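Local coordinates for putative hydrolase (Burkholderia cenocepacia, PDB 4X00), which is a putative aryl esterase of the alpha/beta hydrolase fold, probably hydrolysing ester bonds, although its natural substrate is not established, at residues A[63-67]-A[97-103]; A[91-95]-A[120-125]. All blocks are in the same frame, centred on the assembly; numbering follows the deposited sequence.

Contact 1. Residues A[63-67]-A[97-103]; sequences RLITY and IIESTHA
R63, I65 and Y67 face the C-terminal end of helix 87-100 from strand 63-67, and the backbones keep a steady spacing, with CA of I65 8.8 Å from CA of T101 and CA of Y67 8.5 Å from CA of I97. At the strand's start R63 stretches out fully, its CG anti to the backbone N (chi1 180°), which carries the guanidinium to the helix end. NH1 donates to O of T101 at 2.8 Å, the oxygen lying at the edge of the guanidinium near its plane, and NH2 adds a weak bond to the same oxygen. NH2 also forms a salt bridge with E28 on strand 23-30. This helix end is a Schellman motif in which H102 turns to positive phi. T101 OG1 donates to O of I97 at 2.7 Å, from the opposite face of that carbonyl to the backbone N of T101, and accepts from the N of A103 in an ST turn. Within the alpha/beta hydrolase fold, the contact lays a connecting helix against the central sheet. CD1 of I65 reaches T101 tip to tip, 4.1 Å from its OG1, and lies over one face of the R63 guanidinium, while CG2 of I65 approaches CG2 of I97. The chi1 of Y67 (68°) turns a ring face to I97, whose CD1 sits over it in a CH-pi contact, 3.4 Å from the ring centroid.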
ATOM      1  N   ARG A  63     -11.727 -13.592  -1.808  1.00 10.03           N
ATOM      2  CA  ARG A  63     -10.501 -13.999  -2.505  1.00 10.19           C
ATOM      3  C   ARG A  63      -9.417 -12.982  -2.155  1.00 10.35           C
ATOM      4  O   ARG A  63      -9.486 -11.819  -2.567  1.00 11.89           O
ATOM      5  CB  ARG A  63     -10.757 -14.085  -4.003  1.00 10.92           C
ATOM      6  CG  ARG A  63      -9.518 -14.503  -4.794  1.00 11.72           C
ATOM      7  CD  ARG A  63      -9.795 -14.563  -6.285  1.00 12.35           C
ATOM      8  NE  ARG A  63      -8.601 -15.002  -6.996  1.00 12.93           N
ATOM      9  CZ  ARG A  63      -8.467 -14.914  -8.309  1.00 14.47           C
ATOM     10  NH1 ARG A  63      -9.450 -14.380  -9.035  1.00 16.39           N
ATOM     11  NH2 ARG A  63      -7.351 -15.349  -8.892  1.00 15.75           N
ATOM     12  N   LEU A  64      -8.434 -13.412  -1.359  1.00 10.35           N
ATOM     13  CA  LEU A  64      -7.471 -12.477  -0.767  1.00 10.73           C
ATOM     14  C   LEU A  64      -6.163 -12.508  -1.540  1.00 10.66           C
ATOM     15  O   LEU A  64      -5.402 -13.469  -1.441  1.00 13.23           O
ATOM     16  CB  LEU A  64      -7.236 -12.831   0.707  1.00 11.48           C
ATOM     17  CG  LEU A  64      -8.500 -12.876   1.587  1.00 11.92           C
ATOM     18  CD1 LEU A  64      -8.141 -13.420   2.982  1.00 13.35           C
ATOM     19  CD2 LEU A  64      -9.115 -11.495   1.718  1.00 12.07           C
ATOM     20  N   ILE A  65      -5.913 -11.453  -2.295  1.00  9.05           N
ATOM     21  CA  ILE A  65      -4.750 -11.417  -3.186  1.00  8.91           C
ATOM     22  C   ILE A  65      -3.722 -10.427  -2.648  1.00  7.83           C
ATOM     23  O   ILE A  65      -4.058  -9.269  -2.375  1.00  8.55           O
ATOM     24  CB  ILE A  65      -5.173 -11.000  -4.600  1.00  9.97           C
ATOM     25  CG1 ILE A  65      -6.161 -12.025  -5.180  1.00 12.52           C
ATOM     26  CG2 ILE A  65      -3.935 -10.802  -5.506  1.00 10.21           C
ATOM     27  CD1 ILE A  65      -6.937 -11.490  -6.394  1.00 14.23           C
ATOM     28  N   THR A  66      -2.466 -10.859  -2.538  1.00  8.10           N
ATOM     29  CA  THR A  66      -1.390  -9.957  -2.173  1.00  8.40           C
ATOM     30  C   THR A  66      -0.299 -10.050  -3.247  1.00  8.61           C
ATOM     31  O   THR A  66      -0.279 -10.993  -4.037  1.00  9.38           O
ATOM     32  CB  THR A  66      -0.782 -10.303  -0.793  1.00  8.73           C
ATOM     33  OG1 THR A  66      -0.377 -11.679  -0.771  1.00  9.07           O
ATOM     34  CG2 THR A  66      -1.758 -10.071   0.347  1.00  9.53           C
ATOM     35  N   TYR A  67       0.614  -9.086  -3.263  1.00  7.59           N
ATOM     36  CA  TYR A  67       1.784  -9.189  -4.120  1.00  7.00           C
ATOM     37  C   TYR A  67       2.876  -8.295  -3.584  1.00  7.22           C
ATOM     38  O   TYR A  67       2.637  -7.404  -2.752  1.00  8.22           O
ATOM     39  CB  TYR A  67       1.462  -8.812  -5.574  1.00  8.41           C
ATOM     40  CG  TYR A  67       1.112  -7.375  -5.862  1.00  8.09           C
ATOM     41  CD1 TYR A  67      -0.161  -6.885  -5.576  1.00  8.20           C
ATOM     42  CD2 TYR A  67       2.029  -6.518  -6.465  1.00  8.11           C
ATOM     43  CE1 TYR A  67      -0.517  -5.582  -5.892  1.00  8.96           C
ATOM     44  CE2 TYR A  67       1.702  -5.218  -6.795  1.00  7.93           C
ATOM     45  CZ  TYR A  67       0.398  -4.753  -6.525  1.00  8.51           C
ATOM     46  OH  TYR A  67       0.052  -3.465  -6.849  1.00  9.73           O
ATOM     47  N   ILE A  97      -1.818  -7.513 -12.492  1.00 15.72           N
ATOM     48  CA  ILE A  97      -2.358  -8.454 -11.511  1.00 16.29           C
ATOM     49  C   ILE A  97      -3.882  -8.552 -11.585  1.00 16.53           C
ATOM     50  O   ILE A  97      -4.411  -9.657 -11.568  1.00 17.21           O
ATOM     51  CB  ILE A  97      -1.875  -8.068 -10.143  1.00 17.10           C
ATOM     52  CG1 ILE A  97      -0.384  -8.463 -10.119  1.00 18.43           C
ATOM     53  CG2 ILE A  97      -2.682  -8.737  -9.004  1.00 18.01           C
ATOM     54  CD1 ILE A  97       0.362  -7.927  -9.025  1.00 19.49           C
ATOM     55  N   ILE A  98      -4.589  -7.427 -11.711  1.00 15.50           N
ATOM     56  CA  ILE A  98      -6.047  -7.470 -11.880  1.00 16.06           C
ATOM     57  C   ILE A  98      -6.411  -8.323 -13.088  1.00 18.12           C
ATOM     58  O   ILE A  98      -7.321  -9.152 -13.032  1.00 18.91           O
ATOM     59  CB  ILE A  98      -6.627  -6.049 -12.022  1.00 15.30           C
ATOM     60  CG1 ILE A  98      -6.451  -5.312 -10.686  1.00 15.49           C
ATOM     61  CG2 ILE A  98      -8.102  -6.095 -12.448  1.00 16.32           C
ATOM     62  CD1 ILE A  98      -6.751  -3.830 -10.727  1.00 15.92           C
ATOM     63  N   GLU A  99      -5.673  -8.161 -14.177  1.00 19.09           N
ATOM     64  CA  GLU A  99      -5.973  -8.936 -15.387  1.00 23.22           C
ATOM     65  C   GLU A  99      -5.636 -10.420 -15.249  1.00 23.36           C
ATOM     66  O   GLU A  99      -6.444 -11.292 -15.604  1.00 23.18           O
ATOM     67  CB  GLU A  99      -5.236  -8.348 -16.587  1.00 27.76           C
ATOM     68  CG  GLU A  99      -5.860  -7.049 -17.042  1.00 33.42           C
ATOM     69  CD  GLU A  99      -5.194  -6.447 -18.268  1.00 38.91           C
ATOM     70  OE1 GLU A  99      -4.803  -7.207 -19.194  1.00 41.47           O
ATOM     71  OE2 GLU A  99      -5.070  -5.198 -18.304  1.00 40.48           O
ATOM     72  N   SER A 100      -4.447 -10.713 -14.732  1.00 23.87           N
ATOM     73  CA  SER A 100      -3.959 -12.086 -14.722  1.00 25.88           C
ATOM     74  C   SER A 100      -4.789 -12.962 -13.798  1.00 26.81           C
ATOM     75  O   SER A 100      -5.038 -14.136 -14.084  1.00 27.99           O
ATOM     76  CB  SER A 100      -2.489 -12.122 -14.309  1.00 27.61           C
ATOM     77  OG  SER A 100      -1.957 -13.421 -14.513  1.00 30.24           O
ATOM     78  N   THR A 101      -5.217 -12.385 -12.684  1.00 26.50           N
ATOM     79  CA  THR A 101      -6.023 -13.110 -11.719  1.00 26.52           C
ATOM     80  C   THR A 101      -7.479 -13.208 -12.167  1.00 26.77           C
ATOM     81  O   THR A 101      -8.269 -13.944 -11.581  1.00 26.67           O
ATOM     82  CB  THR A 101      -5.959 -12.431 -10.349  1.00 26.13           C
ATOM     83  OG1 THR A 101      -6.471 -11.099 -10.467  1.00 26.01           O
ATOM     84  CG2 THR A 101      -4.519 -12.377  -9.850  1.00 26.32           C
ATOM     85  N   HIS A 102      -7.820 -12.491 -13.236  1.00 27.18           N
ATOM     86  CA  HIS A 102      -9.204 -12.355 -13.699  1.00 27.77           C
ATOM     87  C   HIS A 102     -10.113 -11.920 -12.553  1.00 26.65           C
ATOM     88  O   HIS A 102     -11.289 -12.291 -12.508  1.00 26.54           O
ATOM     89  CB  HIS A 102      -9.715 -13.655 -14.343  1.00 31.21           C
ATOM     90  CG  HIS A 102      -8.898 -14.082 -15.521  1.00 35.12           C
ATOM     91  ND1 HIS A 102      -9.147 -13.636 -16.802  1.00 36.92           N
ATOM     92  CD2 HIS A 102      -7.799 -14.871 -15.604  1.00 36.37           C
ATOM     93  CE1 HIS A 102      -8.254 -14.154 -17.627  1.00 37.70           C
ATOM     94  NE2 HIS A 102      -7.423 -14.902 -16.925  1.00 37.12           N
ATOM     95  N   ALA A 103      -9.542 -11.119 -11.650  1.00 26.38           N
ATOM     96  CA  ALA A 103     -10.270 -10.588 -10.503  1.00 26.55           C
ATOM     97  C   ALA A 103     -11.447  -9.745 -10.973  1.00 27.74           C
ATOM     98  O   ALA A 103     -11.279  -8.760 -11.700  1.00 28.91           O
ATOM     99  CB  ALA A 103      -9.345  -9.770  -9.610  1.00 25.87           C
TER

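Contact 2. Residues A[91-95]-A[120-125]; sequences ADDLA and NYLAAY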
ATOM      1  N   ALA A  91       1.316   1.513 -11.458  1.00 11.87           N
ATOM      2  CA  ALA A  91      -0.076   1.320 -11.811  1.00 12.14           C
ATOM      3  C   ALA A  91      -0.251   0.178 -12.798  1.00 11.74           C
ATOM      4  O   ALA A  91      -1.227  -0.587 -12.698  1.00 12.30           O
ATOM      5  CB  ALA A  91      -0.680   2.613 -12.378  1.00 13.17           C
ATOM      6  N   ASP A  92       0.666   0.067 -13.762  1.00 11.91           N
ATOM      7  CA  ASP A  92       0.591  -1.037 -14.726  1.00 12.34           C
ATOM      8  C   ASP A  92       0.856  -2.391 -14.075  1.00 11.47           C
ATOM      9  O   ASP A  92       0.285  -3.395 -14.511  1.00 13.09           O
ATOM     10  CB  ASP A  92       1.565  -0.825 -15.887  1.00 13.88           C
ATOM     11  CG  ASP A  92       1.158   0.314 -16.810  1.00 16.41           C
ATOM     12  OD1 ASP A  92       0.016   0.834 -16.743  1.00 17.41           O
ATOM     13  OD2 ASP A  92       2.000   0.686 -17.642  1.00 18.95           O
ATOM     14  N   ASP A  93       1.701  -2.431 -13.042  1.00 11.25           N
ATOM     15  CA  ASP A  93       1.892  -3.669 -12.292  1.00 11.60           C
ATOM     16  C   ASP A  93       0.554  -4.110 -11.693  1.00 11.47           C
ATOM     17  O   ASP A  93       0.175  -5.280 -11.791  1.00 11.95           O
ATOM     18  CB  ASP A  93       2.903  -3.507 -11.129  1.00 11.65           C
ATOM     19  CG  ASP A  93       4.332  -3.210 -11.579  1.00 12.46           C
ATOM     20  OD1 ASP A  93       4.672  -3.469 -12.734  1.00 12.64           O
ATOM     21  OD2 ASP A  93       5.114  -2.747 -10.723  1.00 12.08           O
ATOM     22  N   LEU A  94      -0.138  -3.175 -11.036  1.00 11.20           N
ATOM     23  CA  LEU A  94      -1.429  -3.466 -10.438  1.00 10.93           C
ATOM     24  C   LEU A  94      -2.431  -3.907 -11.523  1.00 11.75           C
ATOM     25  O   LEU A  94      -3.142  -4.905 -11.341  1.00 13.03           O
ATOM     26  CB  LEU A  94      -1.942  -2.253  -9.685  1.00 12.08           C
ATOM     27  CG  LEU A  94      -3.347  -2.422  -9.107  1.00 12.26           C
ATOM     28  CD1 LEU A  94      -3.436  -3.624  -8.143  1.00 12.32           C
ATOM     29  CD2 LEU A  94      -3.721  -1.131  -8.420  1.00 12.80           C
ATOM     30  N   ALA A  95      -2.460  -3.210 -12.661  1.00 11.36           N
ATOM     31  CA  ALA A  95      -3.381  -3.588 -13.726  1.00 12.30           C
ATOM     32  C   ALA A  95      -3.095  -5.007 -14.219  1.00 12.80           C
ATOM     33  O   ALA A  95      -4.014  -5.758 -14.541  1.00 13.52           O
ATOM     34  CB  ALA A  95      -3.300  -2.599 -14.876  1.00 13.11           C
ATOM     35  N   ASN A 120      -2.477   6.401  -9.027  1.00 11.00           N
ATOM     36  CA  ASN A 120      -1.944   6.336 -10.383  1.00 11.62           C
ATOM     37  C   ASN A 120      -2.721   5.342 -11.249  1.00 11.79           C
ATOM     38  O   ASN A 120      -2.927   5.596 -12.444  1.00 12.21           O
ATOM     39  CB  ASN A 120      -0.453   6.007 -10.344  1.00 12.27           C
ATOM     40  CG  ASN A 120       0.375   7.210  -9.994  1.00 13.00           C
ATOM     41  OD1 ASN A 120       0.055   8.326 -10.423  1.00 14.96           O
ATOM     42  ND2 ASN A 120       1.485   6.998  -9.262  1.00 13.50           N
ATOM     43  N   TYR A 121      -3.199   4.254 -10.645  1.00 11.35           N
ATOM     44  CA  TYR A 121      -4.071   3.330 -11.347  1.00 11.40           C
ATOM     45  C   TYR A 121      -5.390   4.003 -11.737  1.00 12.12           C
ATOM     46  O   TYR A 121      -5.829   3.903 -12.896  1.00 12.62           O
ATOM     47  CB  TYR A 121      -4.324   2.080 -10.478  1.00 11.82           C
ATOM     48  CG  TYR A 121      -5.355   1.163 -11.072  1.00 10.88           C
ATOM     49  CD1 TYR A 121      -4.998   0.227 -12.044  1.00 11.22           C
ATOM     50  CD2 TYR A 121      -6.696   1.274 -10.722  1.00 11.56           C
ATOM     51  CE1 TYR A 121      -5.952  -0.610 -12.617  1.00 11.42           C
ATOM     52  CE2 TYR A 121      -7.645   0.441 -11.279  1.00 12.44           C
ATOM     53  CZ  TYR A 121      -7.284  -0.483 -12.245  1.00 12.27           C
ATOM     54  OH  TYR A 121      -8.262  -1.301 -12.793  1.00 13.90           O
ATOM     55  N   LEU A 122      -6.007   4.705 -10.787  1.00 11.35           N
ATOM     56  CA  LEU A 122      -7.239   5.443 -11.087  1.00 12.68           C
ATOM     57  C   LEU A 122      -7.007   6.467 -12.188  1.00 13.86           C
ATOM     58  O   LEU A 122      -7.850   6.635 -13.073  1.00 14.42           O
ATOM     59  CB  LEU A 122      -7.745   6.137  -9.831  1.00 11.86           C
ATOM     60  CG  LEU A 122      -8.325   5.178  -8.793  1.00 12.54           C
ATOM     61  CD1 LEU A 122      -8.605   5.957  -7.513  1.00 12.76           C
ATOM     62  CD2 LEU A 122      -9.613   4.475  -9.285  1.00 13.81           C
ATOM     63  N   ALA A 123      -5.865   7.147 -12.167  1.00 13.78           N
ATOM     64  CA  ALA A 123      -5.621   8.183 -13.182  1.00 14.37           C
ATOM     65  C   ALA A 123      -5.517   7.577 -14.576  1.00 16.28           C
ATOM     66  O   ALA A 123      -6.043   8.125 -15.557  1.00 17.79           O
ATOM     67  CB  ALA A 123      -4.355   8.963 -12.837  1.00 14.35           C
ATOM     68  N   ALA A 124      -4.842   6.435 -14.667  1.00 15.98           N
ATOM     69  CA  ALA A 124      -4.570   5.843 -15.977  1.00 17.02           C
ATOM     70  C   ALA A 124      -5.720   4.982 -16.507  1.00 17.75           C
ATOM     71  O   ALA A 124      -5.961   4.937 -17.725  1.00 19.95           O
ATOM     72  CB  ALA A 124      -3.286   5.006 -15.908  1.00 18.64           C
ATOM     73  N   TYR A 125      -6.429   4.305 -15.601  1.00 16.77           N
ATOM     74  CA  TYR A 125      -7.378   3.268 -16.002  1.00 16.99           C
ATOM     75  C   TYR A 125      -8.811   3.590 -15.604  1.00 16.63           C
ATOM     76  O   TYR A 125      -9.731   2.943 -16.084  1.00 17.73           O
ATOM     77  CB  TYR A 125      -6.978   1.916 -15.391  1.00 17.23           C
ATOM     78  CG  TYR A 125      -5.683   1.368 -15.947  1.00 17.99           C
ATOM     79  CD1 TYR A 125      -5.682   0.590 -17.089  1.00 18.82           C
ATOM     80  CD2 TYR A 125      -4.469   1.618 -15.324  1.00 18.01           C
ATOM     81  CE1 TYR A 125      -4.494   0.083 -17.607  1.00 20.36           C
ATOM     82  CE2 TYR A 125      -3.285   1.116 -15.837  1.00 19.23           C
ATOM     83  CZ  TYR A 125      -3.306   0.349 -16.977  1.00 20.44           C
ATOM     84  OH  TYR A 125      -2.116  -0.155 -17.503  1.00 22.10           O
TER
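The Y125 ring takes CB of A95 over one face, a CH-pi contact 4.0 Å from methyl carbon to ring centroid, and has OD1 of D92 and O of Y121 at its edge, near the ring plane. The neighbouring Y121 ring carries CB of Y125 over a face and O of A91 at its edge, with CB of A95 also near its plane, 4.0 Å from CE1. From Y125, OH donates to OD1 of D92 in a very short bond of 2.5 Å, the carboxylate and ring planes standing 77° apart. The same OD1 is in a salt bridge with NE of R88, a turn earlier on the helix, so this one oxygen is gripped by both Y125 and R88. Where the helices come nearest, A91 brings its small CB to 3.5 Å from the backbone N of Y121. CD2 of L94 fills in against CB of Y121 at 3.9 Å, the two side chains crossing at about a right angle; L94 also touches I38 and I40 of strand 36-40. The axes of segments 91-95 and 120-125 pass 9.1 Å apart at a crossing angle of -78°, where the middle of helix 87-100 meets the C-terminal part of helix 113-125, the helix that in alpha/beta hydrolases follows the nucleophile elbow.

Overall arrangement
Both contacts draw on helix 87-100: its C-terminal end lies against strand 63-67 in contact 1, and its middle crosses helix 113-125 in contact 2. Their centres are 14 Å apart, and they touch directly, OH of Y67 lying 3.7 Å from CB of L94 and CD1 of I98 3.6 Å from OH of Y121. One helix thus joins the strand to the helix that follows strand 107-111. The turn between that strand and helix 113-125 has the GxSxG pattern of a nucleophile elbow around S112, which with H259 and D230 probably forms the catalytic triad. The side chain of Y67 lies near, without touching, the residues of this probable elbow.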